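Long-range contacts in glycosyltransferase (duf1792) (Streptococcus sanguinis, PDB 5V4A), which binds UDP in its C-terminal GT-D-type domain and probably transfers sugars onto a serine-rich repeat adhesin exported by the accessory SecA2/SecY2 system: residues A[240-245]-A[254-259]; A[34-39]-A[53-58]; A[178-183]-A[205-210]. One frame throughout, in Å; residues are numbered along the deposited sequence.

Interaction 1: residues A[240-245]-A[254-259]; sequences KLSHKH and DIEFRD. With UDP (uridine-5'-diphosphate), chain C.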
loop_
_atom_site.group_PDB
_atom_site.type_symbol
_atom_site.label_atom_id
_atom_site.label_comp_id
_atom_site.label_asym_id
_atom_site.label_seq_id
_atom_site.Cartn_x
_atom_site.Cartn_y
_atom_site.Cartn_z
ATOM N N LYS A 240 -16.223 12.057 18.861
ATOM C CA LYS A 240 -17.111 12.682 17.890
ATOM C C LYS A 240 -16.502 13.959 17.319
ATOM O O LYS A 240 -15.939 14.786 18.051
ATOM C CB LYS A 240 -18.474 12.989 18.511
ATOM C CG LYS A 240 -19.484 13.520 17.490
ATOM C CD LYS A 240 -20.819 13.845 18.132
ATOM C CE LYS A 240 -21.771 14.380 17.099
ATOM N NZ LYS A 240 -21.172 15.518 16.338
ATOM N N LEU A 241 -16.618 14.113 15.999
ATOM C CA LEU A 241 -16.184 15.327 15.321
ATOM C C LEU A 241 -17.348 16.307 15.226
ATOM O O LEU A 241 -18.514 15.919 15.113
ATOM C CB LEU A 241 -15.651 15.008 13.916
ATOM C CG LEU A 241 -14.585 13.913 13.842
ATOM C CD1 LEU A 241 -14.274 13.522 12.387
ATOM C CD2 LEU A 241 -13.318 14.359 14.554
ATOM N N SER A 242 -17.017 17.589 15.259
ATOM C CA SER A 242 -18.049 18.606 15.351
ATOM C C SER A 242 -18.413 19.245 14.011
ATOM O O SER A 242 -19.407 19.980 13.957
ATOM C CB SER A 242 -17.640 19.672 16.384
ATOM O OG SER A 242 -16.708 20.584 15.857
ATOM N N HIS A 243 -17.619 19.042 12.946
ATOM C CA HIS A 243 -17.822 19.770 11.695
ATOM C C HIS A 243 -18.220 18.873 10.527
ATOM O O HIS A 243 -18.284 19.346 9.390
ATOM C CB HIS A 243 -16.587 20.590 11.338
ATOM C CG HIS A 243 -16.193 21.567 12.404
ATOM N ND1 HIS A 243 -15.178 21.328 13.305
ATOM C CD2 HIS A 243 -16.715 22.772 12.737
ATOM C CE1 HIS A 243 -15.072 22.359 14.127
ATOM N NE2 HIS A 243 -15.996 23.245 13.807
ATOM N N LYS A 244 -18.498 17.606 10.780
ATOM C CA LYS A 244 -18.994 16.702 9.750
ATOM C C LYS A 244 -19.494 15.466 10.471
ATOM O O LYS A 244 -19.408 15.369 11.701
ATOM C CB LYS A 244 -17.913 16.352 8.724
ATOM C CG LYS A 244 -16.694 15.721 9.331
ATOM C CD LYS A 244 -15.748 15.244 8.244
ATOM C CE LYS A 244 -14.320 15.247 8.745
ATOM N NZ LYS A 244 -13.330 14.889 7.679
ATOM N N HIS A 245 -20.019 14.525 9.681
ATOM C CA HIS A 245 -20.494 13.247 10.176
ATOM C C HIS A 245 -19.365 12.458 10.823
ATOM O O HIS A 245 -18.234 12.441 10.328
ATOM C CB HIS A 245 -21.072 12.446 8.997
ATOM C CG HIS A 245 -21.501 11.058 9.348
ATOM N ND1 HIS A 245 -22.675 10.793 10.017
ATOM C CD2 HIS A 245 -20.914 9.858 9.124
ATOM C CE1 HIS A 245 -22.788 9.491 10.200
ATOM N NE2 HIS A 245 -21.734 8.900 9.669
ATOM N N ASP A 254 -25.493 17.924 16.333
ATOM C CA ASP A 254 -24.359 18.782 16.701
ATOM C C ASP A 254 -23.263 18.773 15.626
ATOM O O ASP A 254 -22.105 18.422 15.876
ATOM C CB ASP A 254 -23.799 18.379 18.070
ATOM C CG ASP A 254 -24.820 18.576 19.184
ATOM O OD1 ASP A 254 -25.499 19.613 19.143
ATOM O OD2 ASP A 254 -24.951 17.707 20.077
ATOM N N ILE A 255 -23.645 19.181 14.420
ATOM C CA ILE A 255 -22.716 19.308 13.304
ATOM C C ILE A 255 -22.844 20.709 12.721
ATOM O O ILE A 255 -23.935 21.113 12.301
ATOM C CB ILE A 255 -22.993 18.240 12.223
ATOM C CG1 ILE A 255 -22.601 16.849 12.733
ATOM C CG2 ILE A 255 -22.280 18.581 10.915
ATOM C CD1 ILE A 255 -22.934 15.744 11.757
ATOM N N GLU A 256 -21.721 21.419 12.623
ATOM C CA GLU A 256 -21.667 22.728 11.980
ATOM C C GLU A 256 -20.513 22.704 10.982
ATOM O O GLU A 256 -19.362 22.465 11.359
ATOM C CB GLU A 256 -21.520 23.847 13.041
ATOM C CG GLU A 256 -20.111 24.065 13.576
ATOM C CD GLU A 256 -19.793 23.240 14.814
ATOM O OE1 GLU A 256 -18.628 23.307 15.256
ATOM O OE2 GLU A 256 -20.696 22.542 15.343
ATOM N N PHE A 257 -20.824 22.877 9.699
ATOM C CA PHE A 257 -19.815 22.703 8.656
ATOM C C PHE A 257 -18.738 23.781 8.735
ATOM O O PHE A 257 -19.024 24.957 8.974
ATOM C CB PHE A 257 -20.452 22.724 7.259
ATOM C CG PHE A 257 -21.402 21.574 6.981
ATOM C CD1 PHE A 257 -21.259 20.351 7.627
ATOM C CD2 PHE A 257 -22.407 21.710 6.040
ATOM C CE1 PHE A 257 -22.115 19.299 7.365
ATOM C CE2 PHE A 257 -23.270 20.653 5.766
ATOM C CZ PHE A 257 -23.125 19.448 6.436
ATOM N N ARG A 258 -17.492 23.376 8.501
ATOM C CA ARG A 258 -16.428 24.336 8.259
ATOM C C ARG A 258 -16.522 24.771 6.807
ATOM O O ARG A 258 -16.792 23.952 5.928
ATOM C CB ARG A 258 -15.062 23.697 8.521
ATOM C CG ARG A 258 -14.677 23.514 9.983
ATOM C CD ARG A 258 -13.621 24.516 10.465
ATOM N NE ARG A 258 -12.827 23.962 11.564
ATOM C CZ ARG A 258 -12.799 24.451 12.803
ATOM N NH1 ARG A 258 -13.517 25.523 13.119
ATOM N NH2 ARG A 258 -12.053 23.867 13.734
ATOM N N ASP A 259 -16.332 26.062 6.548
ATOM C CA ASP A 259 -16.350 26.507 5.160
ATOM C C ASP A 259 -15.117 25.954 4.453
ATOM O O ASP A 259 -13.984 26.302 4.800
ATOM C CB ASP A 259 -16.405 28.026 5.063
ATOM C CG ASP A 259 -16.852 28.494 3.691
ATOM O OD1 ASP A 259 -17.363 27.653 2.914
ATOM O OD2 ASP A 259 -16.687 29.695 3.385
HETATM N N1 UDP C . -24.889 7.890 4.533
HETATM C C2 UDP C . -25.440 8.875 3.747
HETATM N N3 UDP C . -26.773 8.722 3.471
HETATM C C4 UDP C . -27.600 7.702 3.899
HETATM C C5 UDP C . -26.955 6.711 4.700
HETATM C C6 UDP C . -25.639 6.826 4.978
HETATM O O2 UDP C . -24.796 9.822 3.322
HETATM O O4 UDP C . -28.796 7.693 3.555
HETATM C "C1'" UDP C . -23.428 7.967 4.801
HETATM C "C2'" UDP C . -22.983 8.377 6.199
HETATM O "O2'" UDP C . -23.102 9.786 6.388
HETATM C "C3'" UDP C . -21.524 7.873 6.177
HETATM C "C4'" UDP C . -21.577 6.651 5.238
HETATM O "O4'" UDP C . -22.882 6.682 4.622
HETATM O "O3'" UDP C . -20.624 8.813 5.602
HETATM C "C5'" UDP C . -21.332 5.311 5.890
HETATM O "O5'" UDP C . -21.564 4.202 4.993
HETATM P PA UDP C . -21.506 2.710 5.513
HETATM O O1A UDP C . -22.652 2.424 6.480
HETATM O O2A UDP C . -21.396 1.845 4.313
HETATM O O3A UDP C . -20.131 2.646 6.394
HETATM P PB UDP C . -19.247 1.459 6.975
HETATM O O1B UDP C . -19.962 0.209 6.445
HETATM O O2B UDP C . -19.446 1.592 8.503
HETATM O O3B UDP C . -17.822 1.555 6.520
HETATM O O HOH W 1 -16.551 20.581 7.634
#
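The guanidinium of Arg258 lies flat on the imidazole of His243, the group centres 3.8 Å apart and the planes turned by 24°, a stack between two passes of the long loop that follows helix 224-233 in this GT-D-fold domain. Arg258 CG reaches the same ring as a CH-pi contact, 3.7 Å from the centroid of His243, so that both the aliphatic stem and the flat head of the arginine lie along one face. A bend at chi2 brings the arginine over the ring. At the ring's edge, close to its plane, comes the carbonyl O of Glu256. The Glu256 carboxylate stands steeply to the imidazole, at 79°.

The backbones are joined nearby. Glu256 N gives a nearly straight hydrogen bond to Ser242 O (3.0 Å, 168° at the hydrogen), received in the carbonyl plane, and a water bridges His243 O and Arg258 N. At the other end Lys240 NZ, turned inward by its last torsion, bonds to Asp254 O from above the carbonyl plane and also to Leu241 O.

The chain then enters the nucleotide pocket. Lys244 sends its amine away to Asp225, Glu229 and Val155 O, while His245, a UDP-binding residue, is hydrogen-bonded through ND1 to Asp252 and through NE2 to His223. Ile255 CD1 packs 3.5 Å from Lys244 O, just before this histidine. UDP O2' sits over the centre of the His245 ring, 3.5 Å from CD2 of His245.

Interaction 2: residues A[34-39]-A[53-58]; sequences DLVAGR and RLREIM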
loop_
_atom_site.group_PDB
_atom_site.type_symbol
_atom_site.label_atom_id
_atom_site.label_comp_id
_atom_site.label_asym_id
_atom_site.label_seq_id
_atom_site.Cartn_x
_atom_site.Cartn_y
_atom_site.Cartn_z
ATOM N N ASP A 34 -29.334 -5.684 9.665
ATOM C CA ASP A 34 -30.478 -5.126 10.378
ATOM C C ASP A 34 -31.660 -4.919 9.442
ATOM O O ASP A 34 -32.794 -5.277 9.767
ATOM C CB ASP A 34 -30.097 -3.801 11.039
ATOM C CG ASP A 34 -29.702 -3.969 12.484
ATOM O OD1 ASP A 34 -28.993 -3.084 13.013
ATOM O OD2 ASP A 34 -30.102 -4.993 13.082
ATOM N N LEU A 35 -31.411 -4.289 8.296
ATOM C CA LEU A 35 -32.470 -4.021 7.332
ATOM C C LEU A 35 -32.991 -5.303 6.686
ATOM O O LEU A 35 -34.195 -5.418 6.418
ATOM C CB LEU A 35 -31.963 -3.062 6.262
ATOM C CG LEU A 35 -31.877 -1.583 6.626
ATOM C CD1 LEU A 35 -31.014 -0.842 5.628
ATOM C CD2 LEU A 35 -33.290 -0.973 6.679
ATOM N N VAL A 36 -32.105 -6.267 6.407
ATOM C CA VAL A 36 -32.551 -7.538 5.843
ATOM C C VAL A 36 -33.426 -8.290 6.828
ATOM O O VAL A 36 -34.270 -9.097 6.423
ATOM C CB VAL A 36 -31.338 -8.391 5.414
ATOM C CG1 VAL A 36 -31.781 -9.781 4.986
ATOM C CG2 VAL A 36 -30.567 -7.687 4.299
ATOM N N ALA A 37 -33.279 -8.011 8.119
ATOM C CA ALA A 37 -34.155 -8.559 9.141
ATOM C C ALA A 37 -35.422 -7.732 9.339
ATOM O O ALA A 37 -36.197 -8.020 10.258
ATOM C CB ALA A 37 -33.401 -8.696 10.466
ATOM N N GLY A 38 -35.659 -6.728 8.492
ATOM C CA GLY A 38 -36.876 -5.939 8.581
ATOM C C GLY A 38 -36.854 -4.833 9.610
ATOM O O GLY A 38 -37.915 -4.441 10.102
ATOM N N ARG A 39 -35.674 -4.309 9.937
ATOM C CA ARG A 39 -35.485 -3.298 10.971
ATOM C C ARG A 39 -34.917 -2.033 10.354
ATOM O O ARG A 39 -34.065 -2.105 9.475
ATOM C CB ARG A 39 -34.521 -3.778 12.057
ATOM C CG ARG A 39 -35.130 -4.646 13.123
ATOM C CD ARG A 39 -34.291 -5.887 13.348
ATOM N NE ARG A 39 -34.355 -6.321 14.739
ATOM C CZ ARG A 39 -35.281 -7.141 15.220
ATOM N NH1 ARG A 39 -36.226 -7.616 14.420
ATOM N NH2 ARG A 39 -35.267 -7.484 16.501
ATOM N N ARG A 53 -33.398 -6.158 -1.966
ATOM C CA ARG A 53 -32.252 -5.959 -2.844
ATOM C C ARG A 53 -30.937 -6.218 -2.116
ATOM O O ARG A 53 -29.992 -6.747 -2.710
ATOM C CB ARG A 53 -32.269 -4.549 -3.421
ATOM C CG ARG A 53 -31.235 -4.326 -4.508
ATOM C CD ARG A 53 -31.527 -5.108 -5.777
ATOM N NE ARG A 53 -30.713 -4.631 -6.895
ATOM C CZ ARG A 53 -30.612 -5.252 -8.068
ATOM N NH1 ARG A 53 -31.277 -6.381 -8.288
ATOM N NH2 ARG A 53 -29.854 -4.742 -9.030
ATOM N N LEU A 54 -30.843 -5.850 -0.837
ATOM C CA LEU A 54 -29.603 -6.113 -0.113
ATOM C C LEU A 54 -29.395 -7.605 0.098
ATOM O O LEU A 54 -28.286 -8.130 -0.100
ATOM C CB LEU A 54 -29.606 -5.393 1.237
ATOM C CG LEU A 54 -29.678 -3.879 1.264
ATOM C CD1 LEU A 54 -29.859 -3.408 2.715
ATOM C CD2 LEU A 54 -28.420 -3.271 0.658
ATOM N N ARG A 55 -30.454 -8.302 0.501
ATOM C CA ARG A 55 -30.385 -9.746 0.659
ATOM C C ARG A 55 -29.971 -10.414 -0.646
ATOM O O ARG A 55 -29.188 -11.371 -0.643
ATOM C CB ARG A 55 -31.738 -10.267 1.125
ATOM C CG ARG A 55 -31.792 -11.731 1.495
ATOM C CD ARG A 55 -33.170 -12.028 2.013
ATOM N NE ARG A 55 -34.172 -11.595 1.044
ATOM C CZ ARG A 55 -35.461 -11.423 1.324
ATOM N NH1 ARG A 55 -35.910 -11.638 2.559
ATOM N NH2 ARG A 55 -36.297 -11.023 0.373
ATOM N N GLU A 56 -30.433 -9.874 -1.775
ATOM C CA GLU A 56 -30.104 -10.484 -3.062
ATOM C C GLU A 56 -28.620 -10.346 -3.370
ATOM O O GLU A 56 -27.996 -11.288 -3.870
ATOM C CB GLU A 56 -30.929 -9.860 -4.181
ATOM C CG GLU A 56 -30.805 -10.650 -5.467
ATOM C CD GLU A 56 -31.489 -10.010 -6.660
ATOM O OE1 GLU A 56 -32.195 -8.992 -6.491
ATOM O OE2 GLU A 56 -31.265 -10.516 -7.783
ATOM N N ILE A 57 -28.054 -9.166 -3.105
ATOM C CA ILE A 57 -26.652 -8.928 -3.415
ATOM C C ILE A 57 -25.751 -9.720 -2.470
ATOM O O ILE A 57 -24.716 -10.269 -2.889
ATOM C CB ILE A 57 -26.357 -7.418 -3.367
ATOM C CG1 ILE A 57 -27.196 -6.655 -4.391
ATOM C CG2 ILE A 57 -24.905 -7.132 -3.630
ATOM C CD1 ILE A 57 -27.161 -5.141 -4.149
ATOM N N MET A 58 -26.150 -9.824 -1.193
ATOM C CA MET A 58 -25.376 -10.561 -0.194
ATOM C C MET A 58 -25.145 -12.010 -0.581
ATOM O O MET A 58 -24.155 -12.613 -0.150
ATOM C CB MET A 58 -26.078 -10.524 1.164
ATOM C CG MET A 58 -26.081 -9.180 1.851
ATOM S SD MET A 58 -26.929 -9.254 3.444
ATOM C CE MET A 58 -26.020 -10.591 4.213
#
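Val36 spreads its two methyls over helix 48-58 from the last turn of helix 30-36, a helix-helix contact in the N-terminal half of the GT-D fold, beside the parallel sheet of strands 24-27, 66-70 and 110-111. The side-chain contacts between residues 34-39 and 53-58 are van der Waals, and no hydrogen bond crosses. The backbones come nearest at Val36 and Arg55, whose CA atoms are 6.0 Å apart.

The methyls of Val36 divide the work. CG2, placed anti to the carbonyl carbon, faces the helix backbone, 3.8 Å from Arg55 N, and touches Leu54 CB at 3.9 Å and the sulfur of Met58 at 4.1 Å. CG1, anti to the backbone N (chi1 173°), lies instead against the aliphatic stem of Arg55, meeting CB, CG and CD in turn; this part of the arginine thus serves as a hydrocarbon surface. Deeper in the interface, Leu35 CD1 meets Leu54 CD1 at 4.1 Å, and Leu35 also reaches Pro202 at the start of helix 201-213. Ile103 of helix 82-103 touches both Val36 and Arg55.

Hydrogen bonds lie within the segments or run to residues outside them. Helix 30-36 ends in a Schellman motif, with Gly38 as its C-prime residue at positive phi: Gly38 N bonds to Leu35 O, and Arg39 N bonds to Asp34 O. Leu35 O also accepts from Ser51 OG, which ties the end of this helix to the first turns of helix 48-58.

On the side of helix 48-58 that faces helix 201-213, Arg53 holds Asp210 through NH2, while its NH1 forms a salt bridge with Glu56 OE1 (3.3 Å), met from above the carboxylate plane.

Interaction 3: residues A[178-183]-A[205-210]; sequences SKLEAI and KVLVYD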
loop_
_atom_site.group_PDB
_atom_site.type_symbol
_atom_site.label_atom_id
_atom_site.label_comp_id
_atom_site.label_asym_id
_atom_site.label_seq_id
_atom_site.Cartn_x
_atom_site.Cartn_y
_atom_site.Cartn_z
ATOM N N SER A 178 -34.489 6.619 -1.154
ATOM C CA SER A 178 -35.638 7.117 -1.905
ATOM C C SER A 178 -35.233 7.934 -3.130
ATOM O O SER A 178 -36.086 8.198 -3.983
ATOM C CB SER A 178 -36.551 7.956 -1.005
ATOM O OG SER A 178 -36.051 9.265 -0.846
ATOM N N LYS A 179 -33.966 8.332 -3.241
ATOM C CA LYS A 179 -33.486 9.097 -4.385
ATOM C C LYS A 179 -32.557 8.293 -5.297
ATOM O O LYS A 179 -31.899 8.880 -6.150
ATOM C CB LYS A 179 -32.777 10.363 -3.898
ATOM C CG LYS A 179 -33.748 11.468 -3.486
ATOM C CD LYS A 179 -33.050 12.798 -3.284
ATOM C CE LYS A 179 -34.031 13.870 -2.794
ATOM N NZ LYS A 179 -35.110 14.141 -3.788
ATOM N N LEU A 180 -32.563 6.960 -5.188
ATOM C CA LEU A 180 -31.570 6.129 -5.876
ATOM C C LEU A 180 -31.541 6.390 -7.380
ATOM O O LEU A 180 -30.466 6.560 -7.973
ATOM C CB LEU A 180 -31.845 4.643 -5.614
ATOM C CG LEU A 180 -30.990 3.651 -6.421
ATOM C CD1 LEU A 180 -29.532 3.713 -5.984
ATOM C CD2 LEU A 180 -31.514 2.230 -6.283
ATOM N N GLU A 181 -32.709 6.465 -8.021
ATOM C CA GLU A 181 -32.690 6.590 -9.478
ATOM C C GLU A 181 -32.169 7.955 -9.896
ATOM O O GLU A 181 -31.440 8.072 -10.890
ATOM C CB GLU A 181 -34.080 6.347 -10.069
ATOM C CG GLU A 181 -34.543 4.895 -10.012
ATOM C CD GLU A 181 -33.598 3.933 -10.737
ATOM O OE1 GLU A 181 -33.041 4.310 -11.802
ATOM O OE2 GLU A 181 -33.398 2.812 -10.223
ATOM N N ALA A 182 -32.485 8.988 -9.117
ATOM C CA ALA A 182 -31.962 10.321 -9.398
ATOM C C ALA A 182 -30.464 10.384 -9.160
ATOM O O ALA A 182 -29.743 11.063 -9.902
ATOM C CB ALA A 182 -32.682 11.365 -8.543
ATOM N N ILE A 183 -29.978 9.682 -8.133
ATOM C CA ILE A 183 -28.534 9.612 -7.898
ATOM C C ILE A 183 -27.852 8.914 -9.066
ATOM O O ILE A 183 -26.838 9.393 -9.578
ATOM C CB ILE A 183 -28.232 8.913 -6.562
ATOM C CG1 ILE A 183 -28.749 9.750 -5.386
ATOM C CG2 ILE A 183 -26.722 8.740 -6.379
ATOM C CD1 ILE A 183 -28.866 8.966 -4.074
ATOM N N LYS A 205 -24.714 0.202 -1.476
ATOM C CA LYS A 205 -24.542 -1.178 -1.925
ATOM C C LYS A 205 -25.361 -1.451 -3.178
ATOM O O LYS A 205 -24.891 -2.124 -4.106
ATOM C CB LYS A 205 -24.939 -2.145 -0.810
ATOM C CG LYS A 205 -24.000 -2.081 0.393
ATOM C CD LYS A 205 -24.393 -1.085 1.424
ATOM C CE LYS A 205 -23.440 -1.128 2.628
ATOM N NZ LYS A 205 -22.155 -0.343 2.536
ATOM N N VAL A 206 -26.579 -0.919 -3.224
ATOM C CA VAL A 206 -27.413 -1.073 -4.405
ATOM C C VAL A 206 -26.869 -0.238 -5.548
ATOM O O VAL A 206 -26.947 -0.631 -6.719
ATOM C CB VAL A 206 -28.859 -0.681 -4.071
ATOM C CG1 VAL A 206 -29.753 -1.005 -5.241
ATOM C CG2 VAL A 206 -29.317 -1.365 -2.794
ATOM N N LEU A 207 -26.358 0.951 -5.225
ATOM C CA LEU A 207 -25.777 1.831 -6.227
ATOM C C LEU A 207 -24.592 1.166 -6.916
ATOM O O LEU A 207 -24.539 1.085 -8.153
ATOM C CB LEU A 207 -25.378 3.156 -5.561
ATOM C CG LEU A 207 -24.869 4.318 -6.424
ATOM C CD1 LEU A 207 -25.736 4.552 -7.658
ATOM C CD2 LEU A 207 -24.702 5.603 -5.608
ATOM N N VAL A 208 -23.619 0.688 -6.133
ATOM C CA VAL A 208 -22.468 0.037 -6.759
ATOM C C VAL A 208 -22.932 -1.132 -7.618
ATOM O O VAL A 208 -22.487 -1.295 -8.759
ATOM C CB VAL A 208 -21.442 -0.425 -5.714
ATOM C CG1 VAL A 208 -20.426 -1.370 -6.414
ATOM C CG2 VAL A 208 -20.726 0.761 -5.106
ATOM N N TYR A 209 -23.789 -1.994 -7.068
ATOM C CA TYR A 209 -24.249 -3.142 -7.851
ATOM C C TYR A 209 -24.870 -2.697 -9.167
ATOM O O TYR A 209 -24.520 -3.213 -10.240
ATOM C CB TYR A 209 -25.248 -3.983 -7.061
ATOM C CG TYR A 209 -25.699 -5.184 -7.857
ATOM C CD1 TYR A 209 -25.054 -6.393 -7.739
ATOM C CD2 TYR A 209 -26.762 -5.094 -8.752
ATOM C CE1 TYR A 209 -25.455 -7.490 -8.492
ATOM C CE2 TYR A 209 -27.165 -6.187 -9.515
ATOM C CZ TYR A 209 -26.515 -7.383 -9.366
ATOM O OH TYR A 209 -26.906 -8.477 -10.109
ATOM N N ASP A 210 -25.791 -1.734 -9.106
ATOM C CA ASP A 210 -26.481 -1.288 -10.312
ATOM C C ASP A 210 -25.513 -0.652 -11.294
ATOM O O ASP A 210 -25.642 -0.830 -12.510
ATOM C CB ASP A 210 -27.595 -0.296 -9.955
ATOM C CG ASP A 210 -28.854 -0.972 -9.448
ATOM O OD1 ASP A 210 -28.958 -2.214 -9.522
ATOM O OD2 ASP A 210 -29.751 -0.248 -8.977
#
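Two helices from the half of the GT-D fold built on the five-stranded parallel sheet, Rossmann-like in its alternation of strand and helix, meet here: the first turn of helix 180-190, with Lys179 at its N-cap position, and the middle of helix 201-213. Their backbones stay well separated, the nearest CA atoms being those of Leu180 and Leu207 at 7.2 Å, so the interface is filled mainly by side chains. Strand 195-199 links the two helices in the chain.

Leu180 is the main projection. With CG anti to the backbone N (chi1 172°), it reaches across to helix 201-213 and splits its methyls between two adjacent residues: CD2 lies 3.8 Å from Val206 CG1, the two side chains crossing at about a right angle, while CD1 rests 4.2 Å from Leu207 CB. One turn on, Ile183 CG2 meets Leu207 CD2 at 3.8 Å, again nearly at right angles. Ile183 and Leu207 both also lie on Val146 of the central strand 142-148, so this pair fills the angle between the helices and the sheet.

The outer margin is polar. Asp210 receives Lys184 at OD2 and a second cation at OD1, which probably favour its ionised form. At the opposite end of segment 205-210, Lys205 turns away from this interface to form salt bridges with Asp220 and with a phosphate oxygen of UDP. Back at the margin, the Leu180 CD2 methyl comes within 4.1 Å of Asp210 OD2.

Interactions 2 and 3 are buried and almost wholly apolar, whereas interaction 1 lies at the surface and relies on a histidine-arginine stack, a backbone hydrogen bond, a lysine-to-carbonyl bond and a water. Interactions 2 and 3 are neighbours, linked where helix 48-58 meets helix 201-213: Arg53 of interaction 2 bonds to Asp210 of interaction 3 (NH2 to OD1, 2.7 Å), and Ile57 packs on Tyr209. Interaction 1, whose nearest atoms are about 12 Å from interaction 3, touches neither. UDP relates them instead: interaction 3 supplies Lys205 to a phosphate and interaction 1 supplies His245 to the ribose, while interaction 2 stands farther back.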